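Local coordinates for protein guanylate kinase (Coxiella burnetii, PDB 3TR0) that catalyses the ATP-dependent phosphorylation of GMP to GDP, a step probably needed for recycling GMP and, indirectly, cGMP, at residues A[18-21]-A[22-26]. Sequence-based numbering, arbitrary orientation.
Sequences AGKT and SLVRA. With 5GP (guanosine-5'-monophosphate), chain D; SO4 (sulfate ion), chain B.
T21 and R25 run side by side one helical turn apart, and the methyl of T21 lies over the flat end of the arginine. R25 CB and CG both pass the carbonyl oxygen of T21, with CG 3.4 Å from T21 O. CD lies near T21 O and at the edge of van der Waals reach of CG2; NE comes closer, 3.7 Å from T21 CG2. From CG to NE the chain is extended (chi2 178°, chi3 176°), which brings the guanidinium alongside that methyl, with one face turned to it. T21 CG2 sits over the centre of that face, 3.6 Å from R25 CZ. At the tip, NH2 forms a salt bridge with D54, which would help fix the rotation of the group.

Backbone bonds join the same turn: L23 N to G19 O, V24 N to K20 O (3.0 Å) and R25 N to T21 O. G19 is the N-cap residue. G19 N donates to sulfate O4 at 2.7 Å. K20 N donates to O3, and T21 N to O1. This is the P-loop (Walker A) arrangement, in the predicted ATP site. The sulfate, probably from the crystallisation liquor, sits where a phosphate of ATP would be expected in a P-loop. G17 N and R139 also bind it.

K20 CG lies beside V24 CG2, 4.2 Å away. The lysine chain bends at chi3 (60°), and NZ makes a weak hydrogen bond to O3' of the bound GMP.

Helix 20-30 follows strand 9-13 through the P-loop. K20 and V24 lean on I12 of that strand and on E103 of strand 99-103, while L23 packs against F173, A176 and V177 of helix 173-187.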
ATOM      1  N   ALA A  18      21.132  -3.733  -9.867  1.00 20.34           N
ATOM      2  CA  ALA A  18      20.413  -3.711  -8.595  1.00 21.83           C
ATOM      3  C   ALA A  18      19.648  -5.004  -8.329  1.00 22.32           C
ATOM      4  O   ALA A  18      19.126  -5.203  -7.234  1.00 21.76           O
ATOM      5  CB  ALA A  18      19.473  -2.513  -8.528  1.00 23.88           C
ATOM      6  N   GLY A  19      19.577  -5.874  -9.333  1.00 20.39           N
ATOM      7  CA  GLY A  19      18.903  -7.154  -9.189  1.00 23.95           C
ATOM      8  C   GLY A  19      17.410  -7.070  -9.455  1.00 24.39           C
ATOM      9  O   GLY A  19      16.636  -7.933  -9.037  1.00 21.89           O
ATOM     10  N   LYS A  20      17.011  -6.023 -10.164  1.00 20.73           N
ATOM     11  CA  LYS A  20      15.606  -5.767 -10.441  1.00 24.41           C
ATOM     12  C   LYS A  20      14.953  -6.868 -11.276  1.00 19.93           C
ATOM     13  O   LYS A  20      13.876  -7.346 -10.942  1.00 18.88           O
ATOM     14  CB  LYS A  20      15.452  -4.423 -11.146  1.00 23.26           C
ATOM     15  CG  LYS A  20      14.051  -4.144 -11.642  1.00 25.34           C
ATOM     16  CD  LYS A  20      14.101  -3.184 -12.809  1.00 33.20           C
ATOM     17  CE  LYS A  20      14.918  -3.777 -13.942  1.00 35.77           C
ATOM     18  NZ  LYS A  20      15.242  -2.772 -14.987  1.00 40.49           N
ATOM     19  N   THR A  21      15.600  -7.277 -12.362  1.00 18.45           N
ATOM     20  CA  THR A  21      14.999  -8.295 -13.221  1.00 19.81           C
ATOM     21  C   THR A  21      14.655  -9.566 -12.449  1.00 24.77           C
ATOM     22  O   THR A  21      13.569 -10.121 -12.607  1.00 20.60           O
ATOM     23  CB  THR A  21      15.890  -8.632 -14.427  1.00 25.94           C
ATOM     24  OG1 THR A  21      15.999  -7.476 -15.265  1.00 25.94           O
ATOM     25  CG2 THR A  21      15.284  -9.770 -15.230  1.00 32.20           C
ATOM     26  N   SER A  22      15.571 -10.014 -11.597  1.00 21.46           N
ATOM     27  CA  SER A  22      15.340 -11.222 -10.808  1.00 20.69           C
ATOM     28  C   SER A  22      14.194 -11.055  -9.811  1.00 21.71           C
ATOM     29  O   SER A  22      13.392 -11.968  -9.624  1.00 21.88           O
ATOM     30  CB  SER A  22      16.617 -11.644 -10.082  1.00 27.55           C
ATOM     31  OG  SER A  22      17.608 -12.042 -11.016  1.00 35.75           O
ATOM     32  N   LEU A  23      14.128  -9.893  -9.168  1.00 18.57           N
ATOM     33  CA  LEU A  23      13.050  -9.604  -8.222  1.00 18.94           C
ATOM     34  C   LEU A  23      11.693  -9.671  -8.906  1.00 22.18           C
ATOM     35  O   LEU A  23      10.760 -10.296  -8.403  1.00 19.53           O
ATOM     36  CB  LEU A  23      13.225  -8.220  -7.603  1.00 15.47           C
ATOM     37  CG  LEU A  23      14.343  -8.014  -6.581  1.00 24.05           C
ATOM     38  CD1 LEU A  23      14.420  -6.546  -6.194  1.00 21.09           C
ATOM     39  CD2 LEU A  23      14.105  -8.882  -5.361  1.00 25.38           C
ATOM     40  N   VAL A  24      11.590  -9.001 -10.048  1.00 21.18           N
ATOM     41  CA  VAL A  24      10.338  -8.939 -10.789  1.00 20.44           C
ATOM     42  C   VAL A  24       9.880 -10.324 -11.246  1.00 19.76           C
ATOM     43  O   VAL A  24       8.689 -10.629 -11.220  1.00 21.11           O
ATOM     44  CB  VAL A  24      10.447  -7.985 -11.994  1.00 18.94           C
ATOM     45  CG1 VAL A  24       9.201  -8.068 -12.849  1.00 28.71           C
ATOM     46  CG2 VAL A  24      10.656  -6.555 -11.512  1.00 23.02           C
ATOM     47  N   ARG A  25      10.825 -11.166 -11.640  1.00 20.51           N
ATOM     48  CA  ARG A  25      10.485 -12.524 -12.066  1.00 23.98           C
ATOM     49  C   ARG A  25       9.953 -13.385 -10.920  1.00 26.30           C
ATOM     50  O   ARG A  25       9.049 -14.201 -11.117  1.00 29.75           O
ATOM     51  CB  ARG A  25      11.673 -13.193 -12.757  1.00 26.41           C
ATOM     52  CG  ARG A  25      11.942 -12.622 -14.136  1.00 29.13           C
ATOM     53  CD  ARG A  25      13.156 -13.251 -14.798  1.00 36.68           C
ATOM     54  NE  ARG A  25      13.335 -12.743 -16.156  1.00 39.44           N
ATOM     55  CZ  ARG A  25      14.439 -12.905 -16.878  1.00 40.91           C
ATOM     56  NH1 ARG A  25      15.477 -13.556 -16.372  1.00 40.61           N
ATOM     57  NH2 ARG A  25      14.507 -12.409 -18.107  1.00 44.58           N
ATOM     58  N   ALA A  26      10.504 -13.197  -9.726  1.00 25.33           N
ATOM     59  CA  ALA A  26      10.009 -13.899  -8.547  1.00 26.06           C
ATOM     60  C   ALA A  26       8.645 -13.357  -8.132  1.00 22.25           C
ATOM     61  O   ALA A  26       7.780 -14.108  -7.684  1.00 27.87           O
ATOM     62  CB  ALA A  26      10.997 -13.778  -7.403  1.00 32.39           C
TER
HETATM   63  P   5GP D 205      19.417  -3.647 -20.194  1.00 30.33           P
HETATM   64  O1P 5GP D 205      18.695  -4.969 -20.272  1.00 27.75           O
HETATM   65  O2P 5GP D 205      20.063  -3.115 -21.446  1.00 26.59           O
HETATM   66  O3P 5GP D 205      20.431  -3.721 -19.076  1.00 31.35           O
HETATM   67  O5' 5GP D 205      18.438  -2.548 -19.593  1.00 26.25           O
HETATM   68  C5' 5GP D 205      18.768  -1.170 -19.640  1.00 26.97           C
HETATM   69  C4' 5GP D 205      17.752  -0.341 -18.902  1.00 29.60           C
HETATM   70  O4' 5GP D 205      16.756   0.138 -19.828  1.00 21.49           O
HETATM   71  C3' 5GP D 205      16.939  -1.079 -17.852  1.00 30.14           C
HETATM   72  O3' 5GP D 205      17.627  -1.225 -16.622  1.00 34.52           O
HETATM   73  C2' 5GP D 205      15.670  -0.240 -17.742  1.00 35.69           C
HETATM   74  O2' 5GP D 205      15.866   0.838 -16.839  1.00 33.21           O
HETATM   75  C1' 5GP D 205      15.539   0.339 -19.155  1.00 25.60           C
HETATM   76  N9  5GP D 205      14.460  -0.298 -19.930  1.00 17.36           N
HETATM   77  C8  5GP D 205      14.311  -1.580 -20.291  1.00 16.77           C
HETATM   78  N7  5GP D 205      13.171  -1.692 -21.018  1.00 15.47           N
HETATM   79  C5  5GP D 205      12.615  -0.460 -21.103  1.00 16.57           C
HETATM   80  C6  5GP D 205      11.471   0.062 -21.696  1.00 19.68           C
HETATM   81  O6  5GP D 205      10.677  -0.674 -22.330  1.00 25.37           O
HETATM   82  N1  5GP D 205      11.220   1.372 -21.584  1.00 21.52           N
HETATM   83  C2  5GP D 205      12.042   2.190 -20.910  1.00 21.04           C
HETATM   84  N2  5GP D 205      11.775   3.513 -20.803  1.00 16.75           N
HETATM   85  N3  5GP D 205      13.154   1.713 -20.323  1.00 17.34           N
HETATM   86  C4  5GP D 205      13.448   0.400 -20.419  1.00 17.59           C
HETATM   87  S   SO4 B 203      19.334  -5.463 -12.777  0.97 28.14           S
HETATM   88  O1  SO4 B 203      18.251  -6.188 -13.431  0.97 23.94           O
HETATM   89  O2  SO4 B 203      20.232  -4.909 -13.780  0.97 28.33           O
HETATM   90  O3  SO4 B 203      18.789  -4.369 -11.966  0.97 27.69           O
HETATM   91  O4  SO4 B 203      20.094  -6.380 -11.936  0.97 34.14           O